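Side-chain contact in putative PadR-family transcriptional regulatory protein (Bacteroides fragilis, PDB 5H20), which probably regulates transcription as a dimeric, DNA-binding winged-helix protein of the PadR family: residues 19-24 against 90-95. Sequence-based numbering, arbitrary orientation.
Sequences IMLLLH and ELEASW. With IPA (isopropyl alcohol), chain F; IPA (isopropyl alcohol), chain G.
Helices 5-23 and 82-97 approach through L21 and E92, whose CA atoms, 9.2 Å apart, are the closest between residues 19-24 and 90-95, and no hydrogen bond links the two segments. The wide spacing is crossed only thinly, by two side-chain pairs. M20 uses its terminal methyl: chi3 of -83° turns the end of the chain about the CG-SD bond, and CE arrives 4.1 Å from L91 CD2, the two side chains crossing at about a right angle. L21 CD2 lies 3.4 Å from E92 OE2, the chains meeting at a slant, a methyl against a carboxylate oxygen with no polar bond between them. With CG anti to the carbonyl carbon (chi1 -70°) and the chain extended beyond it, E92 carries its carboxylate to that methyl. H24 NE2 stands 5.4 Å from E92 OE2, too far for a direct bond. E90 OE2 forms a salt bridge with R11 of the second subunit. Helix 82-97, whose W95 meets W95 of that subunit edge to face, probably serves dimerisation, as in other PadR-like proteins. The M20-L91 pair adds a dispersion contact between helices 5-23 and 82-97, which also meet through F87, L88 and Y17, with the E92 carboxylate at the partly exposed margin.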
loop_
_atom_site.group_PDB
_atom_site.type_symbol
_atom_site.label_atom_id
_atom_site.label_comp_id
_atom_site.label_asym_id
_atom_site.label_seq_id
_atom_site.Cartn_x
_atom_site.Cartn_y
_atom_site.Cartn_z
ATOM N N ILE A 19 4.222 -2.523 -10.004
ATOM C CA ILE A 19 4.055 -2.282 -11.442
ATOM C C ILE A 19 4.572 -0.875 -11.825
ATOM O O ILE A 19 5.360 -0.733 -12.782
ATOM C CB ILE A 19 2.577 -2.446 -11.893
ATOM C CG1 ILE A 19 2.095 -3.885 -11.734
ATOM C CG2 ILE A 19 2.391 -2.020 -13.348
ATOM C CD1 ILE A 19 0.582 -4.017 -11.703
ATOM N N MET A 20 4.135 0.141 -11.067
ATOM C CA MET A 20 4.558 1.530 -11.302
ATOM C C MET A 20 6.064 1.683 -11.112
ATOM O O MET A 20 6.722 2.372 -11.909
ATOM C CB MET A 20 3.798 2.503 -10.409
ATOM C CG MET A 20 2.337 2.650 -10.781
ATOM S SD MET A 20 1.541 3.978 -9.865
ATOM C CE MET A 20 1.129 3.134 -8.337
ATOM N N LEU A 21 6.595 1.024 -10.077
ATOM C CA LEU A 21 8.044 0.922 -9.860
ATOM C C LEU A 21 8.788 0.346 -11.063
ATOM O O LEU A 21 9.732 0.967 -11.551
ATOM C CB LEU A 21 8.383 0.099 -8.605
ATOM C CG LEU A 21 9.066 0.786 -7.425
ATOM C CD1 LEU A 21 9.515 -0.274 -6.434
ATOM C CD2 LEU A 21 10.269 1.625 -7.845
ATOM N N LEU A 22 8.349 -0.822 -11.540
ATOM C CA LEU A 22 8.973 -1.501 -12.689
ATOM C C LEU A 22 8.859 -0.722 -14.003
ATOM O O LEU A 22 9.755 -0.796 -14.840
ATOM C CB LEU A 22 8.460 -2.945 -12.842
ATOM C CG LEU A 22 8.832 -3.984 -11.759
ATOM C CD1 LEU A 22 7.878 -5.172 -11.781
ATOM C CD2 LEU A 22 10.272 -4.470 -11.867
ATOM N N LEU A 23 7.788 0.054 -14.158
ATOM C CA LEU A 23 7.565 0.840 -15.379
ATOM C C LEU A 23 8.230 2.223 -15.405
ATOM O O LEU A 23 8.302 2.855 -16.460
ATOM C CB LEU A 23 6.064 0.942 -15.692
ATOM C CG LEU A 23 5.429 -0.318 -16.288
ATOM C CD1 LEU A 23 3.923 -0.197 -16.246
ATOM C CD2 LEU A 23 5.877 -0.618 -17.720
ATOM N N HIS A 24 8.732 2.668 -14.248
ATOM C CA HIS A 24 9.221 4.041 -14.082
ATOM C C HIS A 24 10.449 4.374 -14.927
ATOM O O HIS A 24 10.576 5.507 -15.391
ATOM C CB HIS A 24 9.404 4.401 -12.597
ATOM C CG HIS A 24 10.827 4.552 -12.152
ATOM N ND1 HIS A 24 11.505 5.753 -12.216
ATOM C CD2 HIS A 24 11.694 3.659 -11.618
ATOM C CE1 HIS A 24 12.732 5.590 -11.753
ATOM N NE2 HIS A 24 12.873 4.330 -11.385
ATOM N N GLU A 90 5.295 10.446 -4.790
ATOM C CA GLU A 90 4.566 10.605 -3.530
ATOM C C GLU A 90 4.676 9.359 -2.642
ATOM O O GLU A 90 4.989 9.472 -1.451
ATOM C CB GLU A 90 3.097 10.941 -3.816
ATOM C CG GLU A 90 2.178 10.906 -2.594
ATOM C CD GLU A 90 0.716 11.105 -2.948
ATOM O OE1 GLU A 90 0.413 11.838 -3.925
ATOM O OE2 GLU A 90 -0.133 10.538 -2.229
ATOM N N LEU A 91 4.447 8.191 -3.239
ATOM C CA LEU A 91 4.425 6.897 -2.537
ATOM C C LEU A 91 5.779 6.458 -1.977
ATOM O O LEU A 91 5.845 5.931 -0.850
ATOM C CB LEU A 91 3.884 5.811 -3.470
ATOM C CG LEU A 91 2.423 5.326 -3.517
ATOM C CD1 LEU A 91 1.415 6.064 -2.636
ATOM C CD2 LEU A 91 2.014 5.346 -4.979
ATOM N N GLU A 92 6.837 6.668 -2.771
ATOM C CA GLU A 92 8.217 6.325 -2.398
ATOM C C GLU A 92 8.699 7.165 -1.217
ATOM O O GLU A 92 9.397 6.655 -0.332
ATOM C CB GLU A 92 9.181 6.511 -3.590
ATOM C CG GLU A 92 9.017 5.503 -4.727
ATOM C CD GLU A 92 9.926 5.771 -5.925
ATOM O OE1 GLU A 92 10.404 6.911 -6.107
ATOM O OE2 GLU A 92 10.161 4.828 -6.708
ATOM N N ALA A 93 8.324 8.448 -1.230
ATOM C CA ALA A 93 8.632 9.394 -0.157
ATOM C C ALA A 93 7.826 9.069 1.098
ATOM O O ALA A 93 8.291 9.301 2.218
ATOM C CB ALA A 93 8.379 10.829 -0.617
ATOM N N SER A 94 6.635 8.499 0.900
ATOM C CA SER A 94 5.770 8.040 1.987
ATOM C C SER A 94 6.273 6.752 2.666
ATOM O O SER A 94 6.049 6.565 3.879
ATOM C CB SER A 94 4.333 7.855 1.490
ATOM O OG SER A 94 3.687 9.099 1.277
ATOM N N TRP A 95 6.917 5.860 1.892
ATOM C CA TRP A 95 7.597 4.690 2.477
ATOM C C TRP A 95 8.821 5.122 3.254
ATOM O O TRP A 95 9.164 4.505 4.265
ATOM C CB TRP A 95 8.077 3.706 1.417
ATOM C CG TRP A 95 7.023 2.979 0.734
ATOM C CD1 TRP A 95 6.802 2.960 -0.603
ATOM C CD2 TRP A 95 6.023 2.139 1.320
ATOM N NE1 TRP A 95 5.728 2.169 -0.900
ATOM C CE2 TRP A 95 5.228 1.651 0.260
ATOM C CE3 TRP A 95 5.718 1.739 2.630
ATOM C CZ2 TRP A 95 4.163 0.785 0.454
ATOM C CZ3 TRP A 95 4.622 0.886 2.827
ATOM C CH2 TRP A 95 3.852 0.422 1.734
HETATM C C1 IPA F . -0.922 10.378 1.063
HETATM C C2 IPA F . 0.003 9.209 1.368
HETATM C C3 IPA F . -0.788 8.133 2.096
HETATM O O2 IPA F . 0.568 8.681 0.161
HETATM C C1 IPA G . 0.571 7.419 5.503
HETATM C C2 IPA G . 1.951 8.032 5.686
HETATM C C3 IPA G . 2.867 7.033 6.381
HETATM O O2 IPA G . 2.495 8.358 4.404
#